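Histidinol-phosphatase (Listeria monocytogenes serotype 4b str. H7858, PDB 6NLR) probably hydrolyses histidinol phosphate to histidinol and phosphate in histidine biosynthesis, using a trinuclear metal centre. Local coordinates at residues T16-A27 with D258-G266; I88-I98 with Q114-L125. All coordinates share one frame; numbering follows the deposited sequence.

Contact 1 of 2, residues T16-A27 with D258-G266; sequences THDDVEEMVLKA and DSHGVQDIG. With CO (cobalt (II) ion), chain F; MN (manganese (II) ion), chain D.
The metal-bearing loop 258-266 of the PHP-type phosphatase site meets residues 16-18 and one side of helix 20-29. His260 O takes two bonds from Thr16. Thr16 OG1 reaches His260 O at 2.6 Å, in the carbonyl plane and on a lone pair. Thr16 N approaches the same oxygen tilted from that plane. Thr16 OG1 also accepts from Asp18 N, closing an ST turn. Asp18 then uses the anti lone pair of OD2 for Val262 N, 2.9 Å away and nearly straight at 165°. Water 1 joins Asp18 OD2 to Gln263 N.

The packing beyond is mostly apolar. Selenomethionine Met23 is bent at its last torsion (chi3 63°), which lays CE against Ser259 CB at 3.6 Å. Its CG lies 3.9 Å from Val262 CG2. Ile265 turns CG2 to Ala27 CB and CD1 to Met23 CB. The aliphatic part of Lys26 lies against Val262 and Ile265.

The first residues of the loop serve the metals. Asp258 OD1 binds cobalt at 2.2 Å, and His260 NE2 binds manganese. His260 ND1 donates to Asp258 O, which, with the metal bond, helps hold the ring's rotation. Asp258 and His260 thus form a D-x-H metal-binding segment, typical of the PHP phosphatase site.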
loop_
_atom_site.group_PDB
_atom_site.type_symbol
_atom_site.label_atom_id
_atom_site.label_comp_id
_atom_site.label_asym_id
_atom_site.label_seq_id
_atom_site.Cartn_x
_atom_site.Cartn_y
_atom_site.Cartn_z
ATOM N N THR A 16 -12.516 9.539 -2.074
ATOM C CA THR A 16 -13.783 10.073 -2.639
ATOM C C THR A 16 -14.642 10.688 -1.532
ATOM O O THR A 16 -15.611 11.377 -1.884
ATOM C CB THR A 16 -14.592 8.961 -3.328
ATOM O OG1 THR A 16 -14.910 8.006 -2.304
ATOM C CG2 THR A 16 -13.838 8.322 -4.480
ATOM N N HIS A 17 -14.363 10.381 -0.253
ATOM C CA HIS A 17 -15.218 10.748 0.911
ATOM C C HIS A 17 -16.519 9.930 0.889
ATOM O O HIS A 17 -17.466 10.304 1.627
ATOM C CB HIS A 17 -15.477 12.274 0.951
ATOM C CG HIS A 17 -14.204 13.029 1.096
ATOM N ND1 HIS A 17 -13.683 13.827 0.095
ATOM C CD2 HIS A 17 -13.300 13.028 2.099
ATOM C CE1 HIS A 17 -12.531 14.321 0.496
ATOM N NE2 HIS A 17 -12.272 13.841 1.720
ATOM N N ASP A 18 -16.601 8.859 0.081
ATOM C CA ASP A 18 -17.735 7.903 0.185
ATOM C C ASP A 18 -17.727 7.309 1.594
ATOM O O ASP A 18 -16.644 7.044 2.128
ATOM C CB ASP A 18 -17.666 6.770 -0.838
ATOM C CG ASP A 18 -17.947 7.194 -2.271
ATOM O OD1 ASP A 18 -18.340 8.359 -2.466
ATOM O OD2 ASP A 18 -17.730 6.355 -3.178
ATOM N N ASP A 19 -18.902 7.089 2.157
ATOM C CA ASP A 19 -19.055 6.423 3.468
ATOM C C ASP A 19 -18.629 4.960 3.330
ATOM O O ASP A 19 -19.134 4.269 2.422
ATOM C CB ASP A 19 -20.483 6.553 3.978
ATOM C CG ASP A 19 -20.615 6.178 5.445
ATOM O OD1 ASP A 19 -20.077 5.136 5.859
ATOM O OD2 ASP A 19 -21.247 6.928 6.165
ATOM N N VAL A 20 -17.790 4.499 4.255
ATOM C CA VAL A 20 -17.355 3.076 4.360
ATOM C C VAL A 20 -18.587 2.170 4.317
ATOM O O VAL A 20 -18.483 1.067 3.774
ATOM C CB VAL A 20 -16.507 2.827 5.617
ATOM C CG1 VAL A 20 -17.270 3.142 6.890
ATOM C CG2 VAL A 20 -15.952 1.405 5.657
ATOM N N GLU A 21 -19.712 2.591 4.873
ATOM C CA GLU A 21 -20.914 1.728 4.925
ATOM C C GLU A 21 -21.364 1.371 3.505
ATOM O O GLU A 21 -21.730 0.216 3.296
ATOM C CB GLU A 21 -22.059 2.429 5.654
ATOM C CG GLU A 21 -23.252 1.523 5.848
ATOM C CD GLU A 21 -23.977 1.758 7.167
ATOM O OE1 GLU A 21 -23.615 2.721 7.899
ATOM O OE2 GLU A 21 -24.859 0.963 7.481
ATOM N N GLU A 22 -21.365 2.336 2.581
ATOM C CA GLU A 22 -21.807 2.116 1.173
ATOM C C GLU A 22 -20.785 1.203 0.488
ATOM O O GLU A 22 -21.167 0.382 -0.339
ATOM C CB GLU A 22 -22.018 3.436 0.419
ATOM C CG GLU A 22 -23.103 4.332 1.014
ATOM C CD GLU A 22 -24.446 3.687 1.362
ATOM O OE1 GLU A 22 -25.110 3.156 0.441
ATOM O OE2 GLU A 22 -24.843 3.718 2.569
HETATM N N MSE A 23 -19.501 1.321 0.868
HETATM C CA MSE A 23 -18.465 0.463 0.306
HETATM C C MSE A 23 -18.683 -0.984 0.774
HETATM O O MSE A 23 -18.606 -1.923 -0.019
HETATM C CB MSE A 23 -17.075 1.004 0.666
HETATM C CG MSE A 23 -16.832 2.402 0.168
HETATM SE SE MSE A 23 -15.137 3.125 0.810
HETATM C CE MSE A 23 -13.892 1.883 -0.039
ATOM N N VAL A 24 -19.016 -1.160 2.059
ATOM C CA VAL A 24 -19.222 -2.484 2.622
ATOM C C VAL A 24 -20.457 -3.120 1.976
ATOM O O VAL A 24 -20.394 -4.305 1.623
ATOM C CB VAL A 24 -19.313 -2.411 4.157
ATOM C CG1 VAL A 24 -20.017 -3.621 4.769
ATOM C CG2 VAL A 24 -17.925 -2.224 4.754
ATOM N N LEU A 25 -21.541 -2.359 1.799
ATOM C CA LEU A 25 -22.781 -2.872 1.160
ATOM C C LEU A 25 -22.453 -3.328 -0.268
ATOM O O LEU A 25 -22.992 -4.372 -0.703
ATOM C CB LEU A 25 -23.876 -1.799 1.186
ATOM C CG LEU A 25 -24.584 -1.602 2.533
ATOM C CD1 LEU A 25 -25.406 -0.299 2.547
ATOM C CD2 LEU A 25 -25.485 -2.804 2.847
ATOM N N LYS A 26 -21.598 -2.597 -0.982
ATOM C CA LYS A 26 -21.191 -2.986 -2.355
ATOM C C LYS A 26 -20.347 -4.271 -2.298
ATOM O O LYS A 26 -20.568 -5.149 -3.128
ATOM C CB LYS A 26 -20.411 -1.870 -3.050
ATOM C CG LYS A 26 -20.104 -2.145 -4.514
ATOM C CD LYS A 26 -21.314 -2.134 -5.379
ATOM C CE LYS A 26 -20.983 -2.379 -6.833
ATOM N NZ LYS A 26 -22.203 -2.227 -7.668
ATOM N N ALA A 27 -19.403 -4.376 -1.366
ATOM C CA ALA A 27 -18.585 -5.600 -1.199
ATOM C C ALA A 27 -19.520 -6.797 -0.970
ATOM O O ALA A 27 -19.278 -7.854 -1.589
ATOM C CB ALA A 27 -17.549 -5.446 -0.118
ATOM N N ASP A 258 -7.453 -1.599 -3.075
ATOM C CA ASP A 258 -7.039 -0.228 -2.681
ATOM C C ASP A 258 -8.218 0.745 -2.880
ATOM O O ASP A 258 -7.988 1.870 -3.353
ATOM C CB ASP A 258 -5.794 0.201 -3.448
ATOM C CG ASP A 258 -4.799 0.933 -2.573
ATOM O OD1 ASP A 258 -5.234 1.535 -1.582
ATOM O OD2 ASP A 258 -3.598 0.847 -2.865
ATOM N N SER A 259 -9.437 0.324 -2.555
ATOM C CA SER A 259 -10.680 1.096 -2.828
ATOM C C SER A 259 -10.680 2.399 -2.018
ATOM O O SER A 259 -10.438 2.334 -0.790
ATOM C CB SER A 259 -11.895 0.253 -2.550
ATOM O OG SER A 259 -12.053 -0.743 -3.557
ATOM N N HIS A 260 -10.922 3.533 -2.676
ATOM C CA HIS A 260 -11.086 4.863 -2.042
ATOM C C HIS A 260 -12.538 5.340 -2.192
ATOM O O HIS A 260 -12.847 6.499 -1.781
ATOM C CB HIS A 260 -10.050 5.819 -2.624
ATOM C CG HIS A 260 -8.699 5.573 -2.052
ATOM N ND1 HIS A 260 -7.947 4.466 -2.362
ATOM C CD2 HIS A 260 -7.966 6.280 -1.166
ATOM C CE1 HIS A 260 -6.803 4.509 -1.718
ATOM N NE2 HIS A 260 -6.786 5.593 -0.969
ATOM N N GLY A 261 -13.401 4.458 -2.699
ATOM C CA GLY A 261 -14.827 4.726 -2.912
ATOM C C GLY A 261 -15.556 3.482 -3.381
ATOM O O GLY A 261 -14.894 2.465 -3.657
ATOM N N VAL A 262 -16.878 3.585 -3.474
ATOM C CA VAL A 262 -17.807 2.495 -3.872
ATOM C C VAL A 262 -17.434 1.971 -5.266
ATOM O O VAL A 262 -17.474 0.754 -5.465
ATOM C CB VAL A 262 -19.261 2.997 -3.813
ATOM C CG1 VAL A 262 -20.251 1.958 -4.324
ATOM C CG2 VAL A 262 -19.623 3.419 -2.393
ATOM N N GLN A 263 -17.083 2.853 -6.199
ATOM C CA GLN A 263 -16.878 2.473 -7.619
ATOM C C GLN A 263 -15.645 1.577 -7.731
ATOM O O GLN A 263 -15.578 0.825 -8.679
ATOM C CB GLN A 263 -16.756 3.709 -8.513
ATOM C CG GLN A 263 -18.070 4.468 -8.670
ATOM C CD GLN A 263 -19.237 3.612 -9.105
ATOM O OE1 GLN A 263 -20.075 3.209 -8.287
ATOM N NE2 GLN A 263 -19.298 3.330 -10.401
ATOM N N ASP A 264 -14.720 1.658 -6.785
ATOM C CA ASP A 264 -13.459 0.875 -6.794
ATOM C C ASP A 264 -13.699 -0.558 -6.303
ATOM O O ASP A 264 -12.843 -1.418 -6.546
ATOM C CB ASP A 264 -12.423 1.520 -5.876
ATOM C CG ASP A 264 -11.926 2.876 -6.329
ATOM O OD1 ASP A 264 -12.126 3.225 -7.519
ATOM O OD2 ASP A 264 -11.300 3.567 -5.492
ATOM N N ILE A 265 -14.760 -0.804 -5.539
ATOM C CA ILE A 265 -14.941 -2.110 -4.840
ATOM C C ILE A 265 -14.980 -3.227 -5.891
ATOM O O ILE A 265 -15.716 -3.087 -6.859
ATOM C CB ILE A 265 -16.195 -2.098 -3.941
ATOM C CG1 ILE A 265 -16.034 -1.113 -2.769
ATOM C CG2 ILE A 265 -16.528 -3.498 -3.458
ATOM C CD1 ILE A 265 -15.113 -1.582 -1.705
ATOM N N GLY A 266 -14.196 -4.293 -5.683
ATOM C CA GLY A 266 -14.167 -5.491 -6.542
ATOM C C GLY A 266 -13.295 -5.304 -7.779
ATOM O O GLY A 266 -13.155 -6.259 -8.523
HETATM CO CO CO F . -3.905 2.005 0.132
HETATM MN MN MN D . -4.933 6.363 -0.147
HETATM O O HOH W 1 -16.994 5.793 -5.688
HETATM O O HOH W 2 -14.080 6.747 0.724
HETATM O O HOH W 3 -2.041 1.965 -1.048
#

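Contact 2 of 2, residues I88-I98 with Q114-L125; sequences IHIGFEVDYLI and QTDDGVLSLHFL. With MN (manganese (II) ion), chain E; CO (cobalt (II) ion), chain F.
Glu93 OE2 is gripped from two directions. It binds manganese at 2.1 Å, and Ser121 OG donates to its anti lone pair at 2.8 Å. The extended Glu93 chain, with CG anti to the backbone N (chi1 -171°), carries the carboxylate out to the metals. Its other oxygen, OE1, binds cobalt at 2.2 Å, so one carboxylate bridges the two ions. Water 3 lies between them, though its modelled distance to manganese is too short to rely on.

His123 NE2 binds the same manganese, and His181 adds a further ligand. On the other side of the His123 ring, ND1 donates to Asp95 OD1 at 2.8 Å. The acceptor lies near the ring plane, but the N-H arrives from above the carboxylate plane, and the two planes are 63° apart. Water 5 also donates to Asp95 OD1 and accepts from His123 N.

Beneath the site, strands 87-95 and 117-127 run parallel in a beta-alpha-beta unit. Val94 N bonds to Val119 O, and Ser121 N to Val94 O. On the face away from the metals, Leu120 CD1 packs on Val94 CG1. It also touches Tyr96 CB.

At the other end, His89 ND1 donates to Asp116 OD2 at 2.8 Å, nearly straight. The ring and carboxylate planes are almost perpendicular. His89 NE2 bonds to Glu34, so both ring nitrogens have carboxylate partners.

Asp95 is a second-shell residue. With the metal bond, it would hold the rotation of His123 and might make NE2 a stronger donor to manganese, while Ser121 probably steadies the bridging carboxylate.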
loop_
_atom_site.group_PDB
_atom_site.type_symbol
_atom_site.label_atom_id
_atom_site.label_comp_id
_atom_site.label_asym_id
_atom_site.label_seq_id
_atom_site.Cartn_x
_atom_site.Cartn_y
_atom_site.Cartn_z
ATOM N N ILE A 88 -15.203 -8.356 8.848
ATOM C CA ILE A 88 -14.468 -7.070 8.677
ATOM C C ILE A 88 -13.284 -7.032 9.639
ATOM O O ILE A 88 -13.484 -7.263 10.827
ATOM C CB ILE A 88 -15.428 -5.882 8.828
ATOM C CG1 ILE A 88 -16.449 -5.916 7.682
ATOM C CG2 ILE A 88 -14.658 -4.572 8.896
ATOM C CD1 ILE A 88 -17.528 -4.883 7.752
ATOM N N HIS A 89 -12.097 -6.772 9.114
ATOM C CA HIS A 89 -10.880 -6.512 9.915
ATOM C C HIS A 89 -10.626 -5.003 9.898
ATOM O O HIS A 89 -11.010 -4.331 8.916
ATOM C CB HIS A 89 -9.680 -7.313 9.401
ATOM C CG HIS A 89 -9.899 -8.783 9.310
ATOM N ND1 HIS A 89 -10.121 -9.560 10.409
ATOM C CD2 HIS A 89 -9.912 -9.622 8.237
ATOM C CE1 HIS A 89 -10.266 -10.826 10.036
ATOM N NE2 HIS A 89 -10.144 -10.886 8.690
ATOM N N ILE A 90 -10.042 -4.491 10.974
ATOM C CA ILE A 90 -9.732 -3.053 11.144
ATOM C C ILE A 90 -8.241 -2.923 11.409
ATOM O O ILE A 90 -7.714 -3.583 12.287
ATOM C CB ILE A 90 -10.571 -2.449 12.277
ATOM C CG1 ILE A 90 -12.065 -2.720 12.067
ATOM C CG2 ILE A 90 -10.260 -0.967 12.399
ATOM C CD1 ILE A 90 -12.936 -2.341 13.236
ATOM N N GLY A 91 -7.582 -2.052 10.671
ATOM C CA GLY A 91 -6.174 -1.725 10.928
ATOM C C GLY A 91 -5.755 -0.531 10.119
ATOM O O GLY A 91 -6.601 0.351 9.844
ATOM N N PHE A 92 -4.478 -0.477 9.784
ATOM C CA PHE A 92 -3.889 0.655 9.045
ATOM C C PHE A 92 -3.081 0.156 7.864
ATOM O O PHE A 92 -2.479 -0.947 7.928
ATOM C CB PHE A 92 -2.968 1.450 9.975
ATOM C CG PHE A 92 -3.689 2.049 11.148
ATOM C CD1 PHE A 92 -4.494 3.172 10.986
ATOM C CD2 PHE A 92 -3.595 1.463 12.400
ATOM C CE1 PHE A 92 -5.184 3.714 12.061
ATOM C CE2 PHE A 92 -4.254 2.032 13.480
ATOM C CZ PHE A 92 -5.040 3.152 13.308
ATOM N N GLU A 93 -3.050 0.986 6.826
ATOM C CA GLU A 93 -1.943 1.037 5.860
ATOM C C GLU A 93 -0.893 1.930 6.515
ATOM O O GLU A 93 -1.092 3.172 6.580
ATOM C CB GLU A 93 -2.367 1.550 4.494
ATOM C CG GLU A 93 -1.254 1.367 3.472
ATOM C CD GLU A 93 -1.572 1.850 2.073
ATOM O OE1 GLU A 93 -2.688 2.371 1.884
ATOM O OE2 GLU A 93 -0.701 1.692 1.182
ATOM N N VAL A 94 0.150 1.291 7.035
ATOM C CA VAL A 94 1.233 1.950 7.796
ATOM C C VAL A 94 2.317 2.351 6.802
ATOM O O VAL A 94 2.829 1.483 6.098
ATOM C CB VAL A 94 1.751 1.026 8.904
ATOM C CG1 VAL A 94 2.827 1.709 9.721
ATOM C CG2 VAL A 94 0.606 0.556 9.801
ATOM N N ASP A 95 2.660 3.635 6.764
ATOM C CA ASP A 95 3.837 4.112 6.001
ATOM C C ASP A 95 5.092 3.547 6.663
ATOM O O ASP A 95 5.246 3.703 7.904
ATOM C CB ASP A 95 3.889 5.637 5.937
ATOM C CG ASP A 95 3.044 6.167 4.806
ATOM O OD1 ASP A 95 3.567 6.234 3.658
ATOM O OD2 ASP A 95 1.867 6.426 5.068
ATOM N N TYR A 96 5.956 2.927 5.868
ATOM C CA TYR A 96 7.375 2.748 6.231
ATOM C C TYR A 96 8.056 4.092 5.936
ATOM O O TYR A 96 8.135 4.515 4.757
ATOM C CB TYR A 96 8.029 1.554 5.539
ATOM C CG TYR A 96 9.434 1.370 6.034
ATOM C CD1 TYR A 96 9.671 0.945 7.339
ATOM C CD2 TYR A 96 10.523 1.732 5.263
ATOM C CE1 TYR A 96 10.960 0.846 7.840
ATOM C CE2 TYR A 96 11.817 1.611 5.745
ATOM C CZ TYR A 96 12.028 1.172 7.037
ATOM O OH TYR A 96 13.288 1.065 7.508
ATOM N N LEU A 97 8.462 4.783 7.003
ATOM C CA LEU A 97 9.145 6.103 6.930
ATOM C C LEU A 97 10.633 5.888 7.241
ATOM O O LEU A 97 10.990 5.645 8.421
ATOM C CB LEU A 97 8.469 7.061 7.919
ATOM C CG LEU A 97 6.987 7.349 7.663
ATOM C CD1 LEU A 97 6.415 8.252 8.752
ATOM C CD2 LEU A 97 6.740 7.969 6.283
ATOM N N ILE A 98 11.455 5.934 6.197
ATOM C CA ILE A 98 12.927 5.693 6.283
ATOM C C ILE A 98 13.522 6.713 7.263
ATOM O O ILE A 98 13.279 7.926 7.083
ATOM C CB ILE A 98 13.556 5.776 4.880
ATOM C CG1 ILE A 98 13.040 4.649 3.980
ATOM C CG2 ILE A 98 15.087 5.777 4.962
ATOM C CD1 ILE A 98 13.132 4.950 2.512
ATOM N N GLN A 114 -5.602 -2.459 18.991
ATOM C CA GLN A 114 -6.986 -2.156 18.524
ATOM C C GLN A 114 -7.208 -2.677 17.097
ATOM O O GLN A 114 -8.286 -2.434 16.557
ATOM C CB GLN A 114 -7.242 -0.652 18.607
ATOM C CG GLN A 114 -7.449 -0.166 20.042
ATOM C CD GLN A 114 -7.636 1.327 20.051
ATOM O OE1 GLN A 114 -8.726 1.824 19.763
ATOM N NE2 GLN A 114 -6.559 2.044 20.340
ATOM N N THR A 115 -6.231 -3.371 16.509
ATOM C CA THR A 115 -6.240 -3.761 15.076
ATOM C C THR A 115 -6.199 -5.280 14.958
ATOM O O THR A 115 -5.754 -5.920 15.886
ATOM C CB THR A 115 -5.062 -3.149 14.314
ATOM O OG1 THR A 115 -3.852 -3.768 14.752
ATOM C CG2 THR A 115 -4.976 -1.654 14.509
ATOM N N ASP A 116 -6.543 -5.762 13.778
ATOM C CA ASP A 116 -6.840 -7.153 13.392
ATOM C C ASP A 116 -6.184 -7.480 12.043
ATOM O O ASP A 116 -6.272 -8.613 11.596
ATOM C CB ASP A 116 -8.351 -7.166 13.176
ATOM C CG ASP A 116 -8.978 -8.516 13.301
ATOM O OD1 ASP A 116 -8.222 -9.448 13.606
ATOM O OD2 ASP A 116 -10.214 -8.616 13.095
ATOM N N ASP A 117 -5.651 -6.480 11.339
ATOM C CA ASP A 117 -4.966 -6.663 10.032
ATOM C C ASP A 117 -4.124 -5.416 9.798
ATOM O O ASP A 117 -4.174 -4.465 10.625
ATOM C CB ASP A 117 -5.962 -6.931 8.897
ATOM C CG ASP A 117 -5.389 -7.592 7.647
ATOM O OD1 ASP A 117 -4.198 -7.996 7.671
ATOM O OD2 ASP A 117 -6.153 -7.706 6.636
ATOM N N GLY A 118 -3.352 -5.425 8.727
ATOM C CA GLY A 118 -2.424 -4.320 8.453
ATOM C C GLY A 118 -1.694 -4.544 7.157
ATOM O O GLY A 118 -1.547 -5.700 6.736
ATOM N N VAL A 119 -1.284 -3.437 6.546
ATOM C CA VAL A 119 -0.409 -3.404 5.358
ATOM C C VAL A 119 0.722 -2.433 5.688
ATOM O O VAL A 119 0.444 -1.347 6.251
ATOM C CB VAL A 119 -1.221 -3.006 4.115
ATOM C CG1 VAL A 119 -0.331 -2.841 2.912
ATOM C CG2 VAL A 119 -2.314 -4.025 3.803
ATOM N N LEU A 120 1.956 -2.816 5.389
ATOM C CA LEU A 120 3.111 -1.902 5.504
ATOM C C LEU A 120 3.497 -1.495 4.092
ATOM O O LEU A 120 3.833 -2.390 3.298
ATOM C CB LEU A 120 4.253 -2.605 6.231
ATOM C CG LEU A 120 5.504 -1.760 6.452
ATOM C CD1 LEU A 120 5.225 -0.632 7.420
ATOM C CD2 LEU A 120 6.652 -2.640 6.946
ATOM N N SER A 121 3.429 -0.200 3.817
ATOM C CA SER A 121 3.577 0.384 2.464
ATOM C C SER A 121 4.684 1.443 2.456
ATOM O O SER A 121 4.728 2.281 3.377
ATOM C CB SER A 121 2.279 0.981 2.006
ATOM O OG SER A 121 1.350 -0.049 1.752
ATOM N N LEU A 122 5.481 1.443 1.404
ATOM C CA LEU A 122 6.446 2.532 1.110
ATOM C C LEU A 122 5.818 3.516 0.102
ATOM O O LEU A 122 5.543 3.105 -1.061
ATOM C CB LEU A 122 7.735 1.903 0.585
ATOM C CG LEU A 122 8.867 2.886 0.324
ATOM C CD1 LEU A 122 9.417 3.432 1.642
ATOM C CD2 LEU A 122 9.942 2.233 -0.509
ATOM N N HIS A 123 5.678 4.783 0.498
ATOM C CA HIS A 123 5.070 5.862 -0.337
ATOM C C HIS A 123 6.029 7.044 -0.521
ATOM O O HIS A 123 5.753 7.876 -1.405
ATOM C CB HIS A 123 3.761 6.390 0.268
ATOM C CG HIS A 123 2.660 5.388 0.389
ATOM N ND1 HIS A 123 2.077 5.094 1.609
ATOM C CD2 HIS A 123 2.038 4.610 -0.520
ATOM C CE1 HIS A 123 1.139 4.179 1.439
ATOM N NE2 HIS A 123 1.114 3.851 0.159
ATOM N N PHE A 124 7.089 7.142 0.281
ATOM C CA PHE A 124 8.010 8.303 0.295
ATOM C C PHE A 124 9.459 7.809 0.256
ATOM O O PHE A 124 9.809 6.844 0.962
ATOM C CB PHE A 124 7.796 9.154 1.545
ATOM C CG PHE A 124 6.447 9.817 1.648
ATOM C CD1 PHE A 124 6.209 11.030 1.024
ATOM C CD2 PHE A 124 5.434 9.243 2.410
ATOM C CE1 PHE A 124 4.971 11.647 1.144
ATOM C CE2 PHE A 124 4.194 9.848 2.510
ATOM C CZ PHE A 124 3.966 11.045 1.873
ATOM N N LEU A 125 10.276 8.468 -0.554
ATOM C CA LEU A 125 11.744 8.275 -0.609
ATOM C C LEU A 125 12.413 9.623 -0.434
ATOM O O LEU A 125 11.797 10.653 -0.750
ATOM C CB LEU A 125 12.136 7.759 -1.996
ATOM C CG LEU A 125 11.922 6.293 -2.269
ATOM C CD1 LEU A 125 12.300 6.005 -3.720
ATOM C CD2 LEU A 125 12.738 5.461 -1.295
HETATM MN MN MN E . -0.478 2.738 -0.602
HETATM CO CO CO F . -3.905 2.005 0.132
HETATM O O HOH W 4 -2.667 -2.201 11.479
HETATM O O HOH W 5 6.144 5.697 3.090
HETATM O O HOH W 6 9.907 6.311 3.630
HETATM O O HOH W 7 -0.185 3.618 -2.731
HETATM O O HOH W 3 -2.041 1.965 -1.048
#

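Contacts 1 and 2 meet at the cobalt ion. Asp258 of contact 1 and Glu93 of contact 2 both bind it, with His6 and His8 completing the protein ligands. Water 3, a further cobalt ligand, donates to Asp258 OD2. The other manganese, held by His260, His14 and His40, completes the trinuclear centre. Sulfate, probably from the crystallisation liquor, comes within about 3 Å (nearest atoms) of the His260 and His123 side chains, consistent with a phosphate pocket. The contact centres are about 19 Å apart. Away from the metals, Val24 CG2 packs on Ile88 CD1 at 4.0 Å. Along the chain, both segments of contact 2 fall between residues 27 and 258.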